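Local atomic coordinates of fructose-2,6-bisphosphatase TIGAR B (Danio rerio, PDB entry 3E9D), a protein that probably hydrolyses fructose 2,6-bisphosphate to fructose 6-phosphate and phosphate, thereby damping glycolysis and steering sugar into the pentose phosphate pathway. Residues 23-28 with 86-91; 3-8 with 172-177; 54-59 with 79-84; 139-144 with 232-237. All blocks are in the same frame, centred on the assembly; numbering follows the deposited sequence.

Contact 1: residues 23-28 with 86-91; sequences QGQGID and LLRERG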
loop_
_atom_site.group_PDB
_atom_site.type_symbol
_atom_site.label_atom_id
_atom_site.label_comp_id
_atom_site.label_asym_id
_atom_site.label_seq_id
_atom_site.Cartn_x
_atom_site.Cartn_y
_atom_site.Cartn_z
ATOM N N GLN A 23 -10.703 7.527 -10.911
ATOM C CA GLN A 23 -10.012 6.445 -11.610
ATOM C C GLN A 23 -10.083 5.128 -10.832
ATOM O O GLN A 23 -9.452 4.992 -9.787
ATOM C CB GLN A 23 -8.555 6.849 -11.858
ATOM C CG GLN A 23 -7.989 6.310 -13.168
ATOM C CD GLN A 23 -6.561 6.766 -13.421
ATOM O OE1 GLN A 23 -5.973 6.394 -14.413
ATOM N NE2 GLN A 23 -5.995 7.521 -12.506
ATOM N N GLY A 24 -10.842 4.160 -11.332
ATOM C CA GLY A 24 -11.070 2.915 -10.599
ATOM C C GLY A 24 -10.478 1.711 -11.302
ATOM O O GLY A 24 -9.291 1.681 -11.594
ATOM N N GLN A 25 -11.311 0.717 -11.584
ATOM C CA GLN A 25 -10.834 -0.552 -12.141
ATOM C C GLN A 25 -11.023 -0.655 -13.635
ATOM O O GLN A 25 -10.451 -1.553 -14.258
ATOM C CB GLN A 25 -11.558 -1.738 -11.484
ATOM C CG GLN A 25 -11.570 -1.694 -9.986
ATOM C CD GLN A 25 -12.243 -2.907 -9.351
ATOM O OE1 GLN A 25 -12.554 -3.878 -10.029
ATOM N NE2 GLN A 25 -12.440 -2.859 -8.041
ATOM N N GLY A 26 -11.823 0.239 -14.211
ATOM C CA GLY A 26 -12.246 0.111 -15.602
ATOM C C GLY A 26 -11.474 0.920 -16.621
ATOM O O GLY A 26 -11.317 0.496 -17.766
ATOM N N ILE A 27 -10.962 2.075 -16.212
ATOM C CA ILE A 27 -10.185 2.885 -17.122
ATOM C C ILE A 27 -8.687 2.692 -16.835
ATOM O O ILE A 27 -8.172 3.146 -15.811
ATOM C CB ILE A 27 -10.633 4.356 -17.043
ATOM C CG1 ILE A 27 -12.155 4.426 -17.242
ATOM C CG2 ILE A 27 -9.940 5.167 -18.126
ATOM C CD1 ILE A 27 -12.782 5.731 -16.820
ATOM N N ASP A 28 -7.989 2.011 -17.740
ATOM C CA ASP A 28 -6.630 1.558 -17.458
ATOM C C ASP A 28 -5.567 2.518 -18.038
ATOM O O ASP A 28 -4.710 2.128 -18.812
ATOM C CB ASP A 28 -6.445 0.118 -17.973
ATOM C CG ASP A 28 -5.268 -0.614 -17.318
ATOM O OD1 ASP A 28 -4.688 -0.130 -16.323
ATOM O OD2 ASP A 28 -4.928 -1.707 -17.794
ATOM N N LEU A 86 -6.014 -8.444 -6.424
ATOM C CA LEU A 86 -6.590 -8.021 -5.146
ATOM C C LEU A 86 -6.134 -6.612 -4.738
ATOM O O LEU A 86 -6.791 -5.954 -3.928
ATOM C CB LEU A 86 -6.288 -9.042 -4.024
ATOM C CG LEU A 86 -6.996 -10.407 -4.047
ATOM C CD1 LEU A 86 -6.314 -11.398 -3.049
ATOM C CD2 LEU A 86 -8.489 -10.240 -3.710
ATOM N N LEU A 87 -5.022 -6.146 -5.314
ATOM C CA LEU A 87 -4.534 -4.781 -5.049
ATOM C C LEU A 87 -5.129 -3.658 -5.923
ATOM O O LEU A 87 -4.675 -2.505 -5.820
ATOM C CB LEU A 87 -3.002 -4.727 -5.177
ATOM C CG LEU A 87 -2.202 -5.665 -4.273
ATOM C CD1 LEU A 87 -0.696 -5.526 -4.561
ATOM C CD2 LEU A 87 -2.504 -5.354 -2.783
ATOM N N ARG A 88 -6.085 -3.982 -6.799
ATOM C CA ARG A 88 -6.704 -2.977 -7.674
ATOM C C ARG A 88 -7.455 -1.933 -6.873
ATOM O O ARG A 88 -7.901 -2.186 -5.741
ATOM C CB ARG A 88 -7.640 -3.607 -8.726
ATOM C CG ARG A 88 -8.927 -4.263 -8.159
ATOM C CD ARG A 88 -9.587 -5.185 -9.237
ATOM N NE ARG A 88 -10.829 -5.790 -8.748
ATOM C CZ ARG A 88 -10.908 -6.913 -8.032
ATOM N NH1 ARG A 88 -9.812 -7.588 -7.679
ATOM N NH2 ARG A 88 -12.099 -7.366 -7.657
ATOM N N GLU A 89 -7.607 -0.769 -7.484
ATOM C CA GLU A 89 -8.303 0.339 -6.871
ATOM C C GLU A 89 -9.772 -0.017 -6.581
ATOM O O GLU A 89 -10.360 -0.855 -7.262
ATOM C CB GLU A 89 -8.238 1.553 -7.813
ATOM C CG GLU A 89 -8.918 2.840 -7.274
ATOM C CD GLU A 89 -8.382 3.277 -5.902
ATOM O OE1 GLU A 89 -8.400 2.454 -4.958
ATOM O OE2 GLU A 89 -7.942 4.452 -5.757
ATOM N N ARG A 90 -10.347 0.631 -5.568
ATOM C CA ARG A 90 -11.776 0.587 -5.341
ATOM C C ARG A 90 -12.556 0.826 -6.638
ATOM O O ARG A 90 -12.258 1.759 -7.402
ATOM C CB ARG A 90 -12.163 1.638 -4.301
ATOM C CG ARG A 90 -13.650 1.671 -4.009
ATOM C CD ARG A 90 -13.927 2.520 -2.767
ATOM N NE ARG A 90 -15.337 2.411 -2.429
ATOM C CZ ARG A 90 -15.947 3.141 -1.507
ATOM N NH1 ARG A 90 -15.262 4.047 -0.799
ATOM N NH2 ARG A 90 -17.244 2.955 -1.297
ATOM N N GLY A 91 -13.552 -0.024 -6.894
ATOM C CA GLY A 91 -14.403 0.159 -8.072
ATOM C C GLY A 91 -15.378 1.303 -7.867
ATOM O O GLY A 91 -16.001 1.408 -6.810
HETATM O O HOH W 1 -14.162 -5.334 -7.708
#

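Contact 2: residues 3-8 with 172-177; sequences TFALTI and QNVPVH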
loop_
_atom_site.group_PDB
_atom_site.type_symbol
_atom_site.label_atom_id
_atom_site.label_comp_id
_atom_site.label_asym_id
_atom_site.label_seq_id
_atom_site.Cartn_x
_atom_site.Cartn_y
_atom_site.Cartn_z
ATOM N N THR A 3 9.492 -12.005 10.857
ATOM C CA THR A 3 9.346 -10.557 10.863
ATOM C C THR A 3 9.711 -10.053 9.482
ATOM O O THR A 3 10.762 -10.409 8.957
ATOM C CB THR A 3 10.274 -9.894 11.893
ATOM O OG1 THR A 3 9.860 -10.274 13.201
ATOM C CG2 THR A 3 10.225 -8.340 11.778
ATOM N N PHE A 4 8.848 -9.225 8.899
ATOM C CA PHE A 4 9.139 -8.637 7.589
ATOM C C PHE A 4 8.580 -7.218 7.485
ATOM O O PHE A 4 7.596 -6.877 8.161
ATOM C CB PHE A 4 8.634 -9.534 6.437
ATOM C CG PHE A 4 7.130 -9.602 6.306
ATOM C CD1 PHE A 4 6.448 -8.694 5.496
ATOM C CD2 PHE A 4 6.401 -10.594 6.972
ATOM C CE1 PHE A 4 5.052 -8.740 5.374
ATOM C CE2 PHE A 4 4.998 -10.674 6.849
ATOM C CZ PHE A 4 4.324 -9.734 6.038
ATOM N N ALA A 5 9.251 -6.397 6.682
ATOM C CA ALA A 5 8.825 -5.034 6.408
ATOM C C ALA A 5 7.933 -5.027 5.179
ATOM O O ALA A 5 8.126 -5.829 4.243
ATOM C CB ALA A 5 10.043 -4.134 6.165
ATOM N N LEU A 6 6.945 -4.136 5.190
ATOM C CA LEU A 6 6.101 -3.930 4.029
ATOM C C LEU A 6 6.118 -2.447 3.664
ATOM O O LEU A 6 5.651 -1.616 4.453
ATOM C CB LEU A 6 4.657 -4.373 4.314
ATOM C CG LEU A 6 3.678 -4.077 3.177
ATOM C CD1 LEU A 6 3.980 -4.970 1.978
ATOM C CD2 LEU A 6 2.212 -4.267 3.619
ATOM N N THR A 7 6.641 -2.130 2.480
ATOM C CA THR A 7 6.619 -0.752 1.979
ATOM C C THR A 7 5.502 -0.630 0.976
ATOM O O THR A 7 5.398 -1.445 0.059
ATOM C CB THR A 7 7.958 -0.366 1.324
ATOM O OG1 THR A 7 8.986 -0.400 2.321
ATOM C CG2 THR A 7 7.894 1.037 0.691
ATOM N N ILE A 8 4.667 0.385 1.151
ATOM C CA ILE A 8 3.465 0.541 0.348
ATOM C C ILE A 8 3.543 1.863 -0.412
ATOM O O ILE A 8 3.736 2.927 0.203
ATOM C CB ILE A 8 2.212 0.590 1.247
ATOM C CG1 ILE A 8 2.084 -0.702 2.081
ATOM C CG2 ILE A 8 0.928 0.843 0.382
ATOM C CD1 ILE A 8 0.997 -0.619 3.209
ATOM N N GLN A 172 15.994 -1.245 9.322
ATOM C CA GLN A 172 17.456 -1.329 9.353
ATOM C C GLN A 172 17.959 -2.768 9.570
ATOM O O GLN A 172 18.883 -3.203 8.898
ATOM C CB GLN A 172 18.065 -0.380 10.398
ATOM C CG GLN A 172 17.810 1.112 10.141
ATOM C CD GLN A 172 16.579 1.638 10.872
ATOM O OE1 GLN A 172 15.705 0.870 11.285
ATOM N NE2 GLN A 172 16.501 2.960 11.020
ATOM N N ASN A 173 17.338 -3.506 10.479
ATOM C CA ASN A 173 17.698 -4.913 10.660
ATOM C C ASN A 173 16.541 -5.862 10.323
ATOM O O ASN A 173 16.326 -6.877 10.975
ATOM C CB ASN A 173 18.268 -5.129 12.068
ATOM C CG ASN A 173 19.476 -4.226 12.336
ATOM O OD1 ASN A 173 20.552 -4.408 11.746
ATOM N ND2 ASN A 173 19.287 -3.217 13.195
ATOM N N VAL A 174 15.790 -5.514 9.281
ATOM C CA VAL A 174 14.702 -6.367 8.811
ATOM C C VAL A 174 15.009 -6.727 7.349
ATOM O O VAL A 174 14.617 -6.004 6.440
ATOM C CB VAL A 174 13.326 -5.675 8.986
ATOM C CG1 VAL A 174 12.182 -6.596 8.564
ATOM C CG2 VAL A 174 13.131 -5.213 10.442
ATOM N N PRO A 175 15.756 -7.822 7.124
ATOM C CA PRO A 175 16.165 -8.175 5.761
ATOM C C PRO A 175 15.013 -8.622 4.854
ATOM O O PRO A 175 15.080 -8.411 3.640
ATOM C CB PRO A 175 17.167 -9.331 5.969
ATOM C CG PRO A 175 16.878 -9.880 7.341
ATOM C CD PRO A 175 16.363 -8.709 8.142
ATOM N N VAL A 176 13.962 -9.216 5.417
ATOM C CA VAL A 176 12.816 -9.631 4.608
ATOM C C VAL A 176 11.885 -8.426 4.393
ATOM O O VAL A 176 11.412 -7.809 5.345
ATOM C CB VAL A 176 12.069 -10.854 5.220
ATOM C CG1 VAL A 176 10.892 -11.248 4.335
ATOM C CG2 VAL A 176 13.023 -12.049 5.366
ATOM N N HIS A 177 11.657 -8.059 3.141
ATOM C CA HIS A 177 11.063 -6.746 2.855
ATOM C C HIS A 177 10.271 -6.790 1.564
ATOM O O HIS A 177 10.850 -6.959 0.475
ATOM C CB HIS A 177 12.161 -5.683 2.749
ATOM C CG HIS A 177 11.662 -4.271 2.868
ATOM N ND1 HIS A 177 12.415 -3.269 3.436
ATOM C CD2 HIS A 177 10.493 -3.693 2.492
ATOM C CE1 HIS A 177 11.733 -2.134 3.416
ATOM N NE2 HIS A 177 10.561 -2.365 2.849
HETATM O O HOH W 2 13.285 -9.953 8.208
#

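Contact 3: residues 54-59 with 79-84; sequences VFVSNL and TEMILD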
loop_
_atom_site.group_PDB
_atom_site.type_symbol
_atom_site.label_atom_id
_atom_site.label_comp_id
_atom_site.label_asym_id
_atom_site.label_seq_id
_atom_site.Cartn_x
_atom_site.Cartn_y
_atom_site.Cartn_z
ATOM N N VAL A 54 7.913 -8.434 -4.395
ATOM C CA VAL A 54 7.222 -7.271 -4.948
ATOM C C VAL A 54 5.816 -7.664 -5.461
ATOM O O VAL A 54 5.670 -8.612 -6.246
ATOM C CB VAL A 54 8.011 -6.608 -6.095
ATOM C CG1 VAL A 54 7.213 -5.423 -6.677
ATOM C CG2 VAL A 54 9.394 -6.147 -5.644
ATOM N N PHE A 55 4.811 -6.903 -5.041
ATOM C CA PHE A 55 3.411 -7.158 -5.377
ATOM C C PHE A 55 2.810 -5.880 -5.940
ATOM O O PHE A 55 2.987 -4.789 -5.371
ATOM C CB PHE A 55 2.633 -7.623 -4.141
ATOM C CG PHE A 55 3.284 -8.783 -3.440
ATOM C CD1 PHE A 55 3.137 -10.065 -3.936
ATOM C CD2 PHE A 55 4.107 -8.576 -2.333
ATOM C CE1 PHE A 55 3.781 -11.147 -3.327
ATOM C CE2 PHE A 55 4.757 -9.657 -1.708
ATOM C CZ PHE A 55 4.590 -10.941 -2.208
ATOM N N VAL A 56 2.109 -6.004 -7.058
ATOM C CA VAL A 56 1.544 -4.832 -7.719
ATOM C C VAL A 56 0.146 -5.162 -8.175
ATOM O O VAL A 56 -0.137 -6.313 -8.535
ATOM C CB VAL A 56 2.373 -4.452 -8.983
ATOM C CG1 VAL A 56 2.022 -3.045 -9.439
ATOM C CG2 VAL A 56 3.878 -4.547 -8.691
ATOM N N SER A 57 -0.723 -4.158 -8.225
ATOM C CA SER A 57 -2.020 -4.383 -8.853
ATOM C C SER A 57 -1.849 -4.679 -10.361
ATOM O O SER A 57 -0.779 -4.440 -10.942
ATOM C CB SER A 57 -2.966 -3.212 -8.605
ATOM O OG SER A 57 -2.960 -2.277 -9.654
ATOM N N ASN A 58 -2.904 -5.234 -10.949
ATOM C CA ASN A 58 -2.992 -5.540 -12.369
ATOM C C ASN A 58 -3.130 -4.289 -13.265
ATOM O O ASN A 58 -3.165 -4.421 -14.483
ATOM C CB ASN A 58 -4.241 -6.437 -12.587
ATOM C CG ASN A 58 -5.522 -5.753 -12.119
ATOM O OD1 ASN A 58 -5.644 -5.397 -10.955
ATOM N ND2 ASN A 58 -6.474 -5.545 -13.032
ATOM N N LEU A 59 -3.246 -3.094 -12.677
ATOM C CA LEU A 59 -3.535 -1.865 -13.443
ATOM C C LEU A 59 -2.249 -1.186 -13.932
ATOM O O LEU A 59 -1.273 -1.123 -13.203
ATOM C CB LEU A 59 -4.407 -0.891 -12.619
ATOM C CG LEU A 59 -5.790 -1.462 -12.223
ATOM C CD1 LEU A 59 -6.508 -0.572 -11.188
ATOM C CD2 LEU A 59 -6.642 -1.669 -13.463
ATOM N N THR A 79 14.397 -10.075 -8.036
ATOM C CA THR A 79 13.049 -10.192 -7.458
ATOM C C THR A 79 11.972 -10.137 -8.542
ATOM O O THR A 79 11.928 -9.197 -9.314
ATOM C CB THR A 79 12.795 -9.087 -6.418
ATOM O OG1 THR A 79 13.750 -9.221 -5.356
ATOM C CG2 THR A 79 11.390 -9.198 -5.850
ATOM N N GLU A 80 11.095 -11.127 -8.605
ATOM C CA GLU A 80 10.028 -11.038 -9.608
ATOM C C GLU A 80 8.865 -10.150 -9.148
ATOM O O GLU A 80 8.493 -10.137 -7.984
ATOM C CB GLU A 80 9.544 -12.416 -10.106
ATOM C CG GLU A 80 8.703 -13.201 -9.114
ATOM C CD GLU A 80 7.959 -14.378 -9.750
ATOM O OE1 GLU A 80 7.181 -14.179 -10.719
ATOM O OE2 GLU A 80 8.133 -15.511 -9.246
ATOM N N MET A 81 8.319 -9.387 -10.077
ATOM C CA MET A 81 7.140 -8.592 -9.811
ATOM C C MET A 81 5.916 -9.512 -9.917
ATOM O O MET A 81 5.684 -10.089 -10.962
ATOM C CB MET A 81 7.090 -7.465 -10.836
ATOM C CG MET A 81 6.056 -6.422 -10.602
ATOM S SD MET A 81 6.091 -5.108 -11.858
ATOM C CE MET A 81 7.756 -4.532 -11.661
ATOM N N ILE A 82 5.151 -9.659 -8.836
ATOM C CA ILE A 82 3.920 -10.467 -8.839
ATOM C C ILE A 82 2.707 -9.551 -9.002
ATOM O O ILE A 82 2.474 -8.664 -8.177
ATOM C CB ILE A 82 3.753 -11.286 -7.503
ATOM C CG1 ILE A 82 4.980 -12.154 -7.199
ATOM C CG2 ILE A 82 2.460 -12.114 -7.489
ATOM C CD1 ILE A 82 5.237 -13.228 -8.190
ATOM N N LEU A 83 1.941 -9.762 -10.068
ATOM C CA LEU A 83 0.706 -9.012 -10.270
ATOM C C LEU A 83 -0.396 -9.649 -9.438
ATOM O O LEU A 83 -0.613 -10.858 -9.524
ATOM C CB LEU A 83 0.330 -9.002 -11.751
ATOM C CG LEU A 83 1.008 -7.975 -12.688
ATOM C CD1 LEU A 83 2.451 -7.670 -12.350
ATOM C CD2 LEU A 83 0.877 -8.415 -14.145
ATOM N N ASP A 84 -1.066 -8.865 -8.605
ATOM C CA ASP A 84 -2.174 -9.390 -7.827
ATOM C C ASP A 84 -3.392 -8.488 -7.972
ATOM O O ASP A 84 -3.395 -7.374 -7.461
ATOM C CB ASP A 84 -1.804 -9.587 -6.345
ATOM C CG ASP A 84 -2.854 -10.434 -5.578
ATOM O OD1 ASP A 84 -4.030 -10.529 -6.041
ATOM O OD2 ASP A 84 -2.505 -10.999 -4.504
HETATM O O HOH W 3 8.050 -11.071 -5.808
#

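Contact 4: residues 139-144 with 232-237; sequences LFQRMF and SVLRAT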
loop_
_atom_site.group_PDB
_atom_site.type_symbol
_atom_site.label_atom_id
_atom_site.label_comp_id
_atom_site.label_asym_id
_atom_site.label_seq_id
_atom_site.Cartn_x
_atom_site.Cartn_y
_atom_site.Cartn_z
ATOM N N LEU A 139 -0.370 -12.901 1.240
ATOM C CA LEU A 139 0.937 -12.335 1.550
ATOM C C LEU A 139 1.660 -13.110 2.660
ATOM O O LEU A 139 2.814 -13.497 2.488
ATOM C CB LEU A 139 0.807 -10.861 1.961
ATOM C CG LEU A 139 2.091 -10.174 2.447
ATOM C CD1 LEU A 139 3.061 -10.040 1.264
ATOM C CD2 LEU A 139 1.783 -8.807 3.085
ATOM N N PHE A 140 0.988 -13.308 3.789
ATOM C CA PHE A 140 1.591 -14.030 4.910
ATOM C C PHE A 140 2.042 -15.434 4.480
ATOM O O PHE A 140 3.150 -15.875 4.822
ATOM C CB PHE A 140 0.633 -14.170 6.112
ATOM C CG PHE A 140 0.244 -12.860 6.778
ATOM C CD1 PHE A 140 0.889 -11.663 6.475
ATOM C CD2 PHE A 140 -0.771 -12.849 7.734
ATOM C CE1 PHE A 140 0.517 -10.471 7.105
ATOM C CE2 PHE A 140 -1.149 -11.656 8.377
ATOM C CZ PHE A 140 -0.510 -10.468 8.051
ATOM N N GLN A 141 1.166 -16.139 3.769
ATOM C CA GLN A 141 1.448 -17.514 3.368
ATOM C C GLN A 141 2.664 -17.561 2.434
ATOM O O GLN A 141 3.569 -18.381 2.623
ATOM C CB GLN A 141 0.216 -18.167 2.727
ATOM C CG GLN A 141 0.447 -19.604 2.213
ATOM C CD GLN A 141 0.830 -20.592 3.327
ATOM O OE1 GLN A 141 0.312 -20.525 4.449
ATOM N NE2 GLN A 141 1.737 -21.521 3.011
ATOM N N ARG A 142 2.696 -16.653 1.462
ATOM C CA ARG A 142 3.823 -16.567 0.532
ATOM C C ARG A 142 5.141 -16.168 1.211
ATOM O O ARG A 142 6.179 -16.725 0.891
ATOM C CB ARG A 142 3.514 -15.605 -0.630
ATOM C CG ARG A 142 4.619 -15.590 -1.721
ATOM C CD ARG A 142 4.389 -14.489 -2.748
ATOM N NE ARG A 142 3.175 -14.743 -3.529
ATOM C CZ ARG A 142 3.145 -15.426 -4.675
ATOM N NH1 ARG A 142 4.262 -15.927 -5.193
ATOM N NH2 ARG A 142 1.993 -15.611 -5.303
ATOM N N MET A 143 5.102 -15.196 2.125
ATOM C CA MET A 143 6.316 -14.766 2.840
ATOM C C MET A 143 6.836 -15.912 3.715
ATOM O O MET A 143 8.045 -16.169 3.778
ATOM C CB MET A 143 6.078 -13.512 3.708
ATOM C CG MET A 143 5.727 -12.202 2.938
ATOM S SD MET A 143 6.929 -11.729 1.637
ATOM C CE MET A 143 6.074 -12.389 0.232
ATOM N N PHE A 144 5.914 -16.597 4.381
ATOM C CA PHE A 144 6.285 -17.690 5.262
ATOM C C PHE A 144 6.909 -18.846 4.479
ATOM O O PHE A 144 7.925 -19.367 4.891
ATOM C CB PHE A 144 5.079 -18.173 6.061
ATOM C CG PHE A 144 5.441 -18.981 7.267
ATOM C CD1 PHE A 144 5.767 -18.353 8.457
ATOM C CD2 PHE A 144 5.452 -20.363 7.209
ATOM C CE1 PHE A 144 6.097 -19.101 9.579
ATOM C CE2 PHE A 144 5.785 -21.123 8.315
ATOM C CZ PHE A 144 6.105 -20.495 9.503
ATOM N N SER A 232 -1.611 -24.400 11.770
ATOM C CA SER A 232 -1.373 -24.134 10.345
ATOM C C SER A 232 -2.021 -22.843 9.844
ATOM O O SER A 232 -1.965 -22.544 8.650
ATOM C CB SER A 232 -1.761 -25.334 9.458
ATOM O OG SER A 232 -0.695 -26.269 9.397
ATOM N N VAL A 233 -2.615 -22.074 10.756
ATOM C CA VAL A 233 -3.099 -20.733 10.414
ATOM C C VAL A 233 -2.024 -19.684 10.739
ATOM O O VAL A 233 -1.509 -19.641 11.862
ATOM C CB VAL A 233 -4.414 -20.386 11.149
ATOM C CG1 VAL A 233 -4.909 -19.004 10.733
ATOM C CG2 VAL A 233 -5.480 -21.441 10.858
ATOM N N LEU A 234 -1.700 -18.847 9.757
ATOM C CA LEU A 234 -0.800 -17.718 9.972
ATOM C C LEU A 234 -1.552 -16.491 10.464
ATOM O O LEU A 234 -2.603 -16.131 9.936
ATOM C CB LEU A 234 -0.018 -17.375 8.700
ATOM C CG LEU A 234 0.999 -18.434 8.289
ATOM C CD1 LEU A 234 1.385 -18.215 6.862
ATOM C CD2 LEU A 234 2.223 -18.425 9.219
ATOM N N ARG A 235 -0.994 -15.856 11.482
ATOM C CA ARG A 235 -1.587 -14.661 12.064
ATOM C C ARG A 235 -0.489 -13.669 12.407
ATOM O O ARG A 235 0.591 -14.063 12.839
ATOM C CB ARG A 235 -2.358 -15.028 13.340
ATOM C CG ARG A 235 -3.680 -15.704 13.062
ATOM C CD ARG A 235 -4.114 -16.594 14.225
ATOM N NE ARG A 235 -5.111 -17.584 13.815
ATOM C CZ ARG A 235 -6.399 -17.313 13.622
ATOM N NH1 ARG A 235 -6.859 -16.073 13.794
ATOM N NH2 ARG A 235 -7.231 -18.282 13.250
ATOM N N ALA A 236 -0.794 -12.391 12.227
ATOM C CA ALA A 236 0.061 -11.311 12.694
ATOM C C ALA A 236 -0.119 -11.143 14.195
ATOM O O ALA A 236 -1.234 -10.931 14.674
ATOM C CB ALA A 236 -0.265 -10.004 11.971
ATOM N N THR A 237 0.968 -11.263 14.937
ATOM C CA THR A 237 0.928 -11.024 16.367
ATOM C C THR A 237 1.306 -9.568 16.679
ATOM O O THR A 237 0.834 -9.002 17.662
ATOM C CB THR A 237 1.871 -11.943 17.106
ATOM O OG1 THR A 237 3.148 -11.889 16.477
ATOM C CG2 THR A 237 1.338 -13.393 17.087
#

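Contact 1: residues 23-28 with 86-91
The side-chain amide of Gln25 does most of the bonding here, using its oxygen and its nitrogen on two neighbouring residues of the 86-91 loop. Its NE2 donates to the backbone carbonyl of Glu89, 3.0 Å from NE2 to O. Its OE1 takes a weak, bent bond from Arg88, with NE to OE1 at 2.9 Å and 146° at the hydrogen. OE1 comes to the edge of the guanidinium, and the amide and guanidinium planes stand almost perpendicular, 88° apart. A water accepts from both Gln25 NE2, at 3.0 Å, and Arg88 NH2, at 2.9 Å, and so links the same two side chains a second time. Arg88 NH1 turns back to the carbonyl of Pro85.

Beside this network, the aliphatic part of Glu89 lies against the 23-28 loop: CG is 3.4 Å from Gln23 O. CG is anti to the backbone N (chi1 -179°) and the chain then bends, which lets OE1 receive the backbone N-H of Arg90 at 2.7 Å, on the anti side of the carboxylate. Gly24 gives its carbonyl to Arg61 and its N-H to Glu96. Arg90 O, against which Gly24 CA packs, is buried with no partner in the model.

Glu89 is the inferred proton donor/acceptor; its side chain lies about 3 Å from that of His183 at the nearest atoms and beside a bound phosphate, probably from the crystallisation liquor. Gln25 holds its backbone carbonyl and the next N-H holds OE1, which is consistent with a carboxylate kept in place at the histidine phosphatase pocket.

Contact 2: residues 3-8 with 172-177
Ala5 and His177 face each other across neighbouring parallel strands, and the methyl of Ala5 sits squarely over the imidazole: CB is 3.6 Å from the centroid of the His177 ring and only 4° off its normal, a CH-pi contact. At the ring's edge, in its plane, NE2 lies 2.6 Å from Thr7 OG1; this is a hydrogen bond in which either atom could be the donor, though the exact place of the hydroxyl is less sure. With CG anti to the backbone N (chi1 -163°), the imidazole extends along its neighbour far enough to meet both residues. An asparagine in its place would probably leave the Ala5 methyl without an aromatic face to rest on and is likely to disturb the bond to the Thr7 hydroxyl.

The backbones pair as well. Ala5 N donates to Val176 O at 2.9 Å, and Phe4 CA and His177 CA make CA-H...O contacts with the carbonyls of Val176 and Ala5. This is where the strand 177-182 joins strand 2-10 in the mixed sheet of the histidine phosphatase fold, and the parallel ladder runs on through backbone bonds of Ala178 with Ala5 and Thr7.

Before the strand begins, the 172-177 loop still follows its neighbour. Val176 CG1 packs 3.5 Å from Phe4 CB, while Val174 CG1 comes within 3.5 Å of Ala5 N. A water bridges the two backbones, donating to Thr3 O at 2.7 Å and accepting from Val176 N at 3.0 Å.

Farther out, Phe51 meets the His177 ring edge-to-face, Thr52 OG1 bonds to His177 N, and the Phe4 ring lies against Phe225 and helix 125-146.

Contact 3: residues 54-59 with 79-84
Three backbone hydrogen bonds join strand 54-56 to the segment around strand 81-83. Ile82 uses both of its peptide groups: its N donates to Val54 O at 2.8 Å, and its O accepts from Val56 N at 2.9 Å. Asp84 N then donates to Val56 O at 2.7 Å, nearly straight at 170°. This alternation is that of a parallel pair, with the short strand axes 33° apart. CA-H...O contacts from Phe55, Leu83 and Ser57 to facing carbonyls run between these bonds.

Apolar contacts line both faces. On the one carrying Val54, Val56 and Met81, Val56 CG2 presses on Met81 CG at 3.5 Å, tighter than a usual carbon contact, with SD behind it. Met81 CG is anti to the backbone N (chi1 -171°), which carries the chain across to Val56. Val54 CG2 meets the Thr79 methyl, CG2, at 3.7 Å, the two side chains at about a right angle. On the other face Phe55 and Ile82 lie side by side and point the same way, with Phe55 CD1 at 3.8 Å from Ile82 CB.

One side chain bonds within its own segment: Ser57 OG accepts from Leu59 N at 3.1 Å, an ST turn just ahead of helix 60-71, and also bonds to His183 NE2, the inferred transition-state stabilizer.

The pair forms a beta-alpha-beta unit with helix 60-71, which lies against Val56 and Met81. Helix 125-146 backs Phe55 from the opposite face, strand 177-182 flanks 53-56 on its far side, and 81-83 is the outermost strand at this edge of the sheet.

Contact 4: residues 139-144 with 232-237
Phe140 opens the contact from helix 125-146, its CB facing Leu234 CB at 4.2 Å and its ring reaching along the strand to Ala236, where CZ is 4.0 Å from the Ala236 methyl, CB. Leu234 O lies at the edge of that ring, near its plane. Leu234 CD1 lodges against the helix backbone at Phe140 O, 3.6 Å away, and against Gln141 OE1 at 3.5 Å. The polar end of Gln141 is tied elsewhere, its NE2 bonding to Glu145.

At Phe144 the other branch takes over. Leu234 CD2 sits over one face of the Phe144 ring, 3.9 Å from its centroid and 21° off the normal, a CH-pi contact displaced toward the rim. The ring swings there because CG is anti to the backbone N (chi1 -162°). A serine here would probably leave Leu234 CD2 without the aromatic face it lies on and open a gap between helix and strand.

Leu234 is thus a wedge between two phenylalanines one helical turn apart. Helix 125-146, which packs on the sheet of this histidine phosphatase fold through Phe4 and Phe55, here meets the start of the outermost strand 233-246, paired with 220-230, nearly at right angles (104°).

How the contacts relate
From the N terminus, strand 2-10 lies within the sheet, and contact 2 pairs it with residues 172-177, closing a loop of more than 160 residues. Inside that loop contact 1 joins the 23-28 and 86-91 loops at the active-site end, and contact 3 is nested within it, pairing two strands around helix 60-71; the two touch where Leu87 and Arg88 pack on Ser57 and Asn58. Contact 4 crosses contact 2, since helix segment 139-144 lies inside its loop and residues 232-237 beyond it. Helix 125-146 ties contact 4 to contacts 2 and 3: Phe140 and Leu139 pack on Phe4, while Leu139, Arg142 and Met143 meet Phe55.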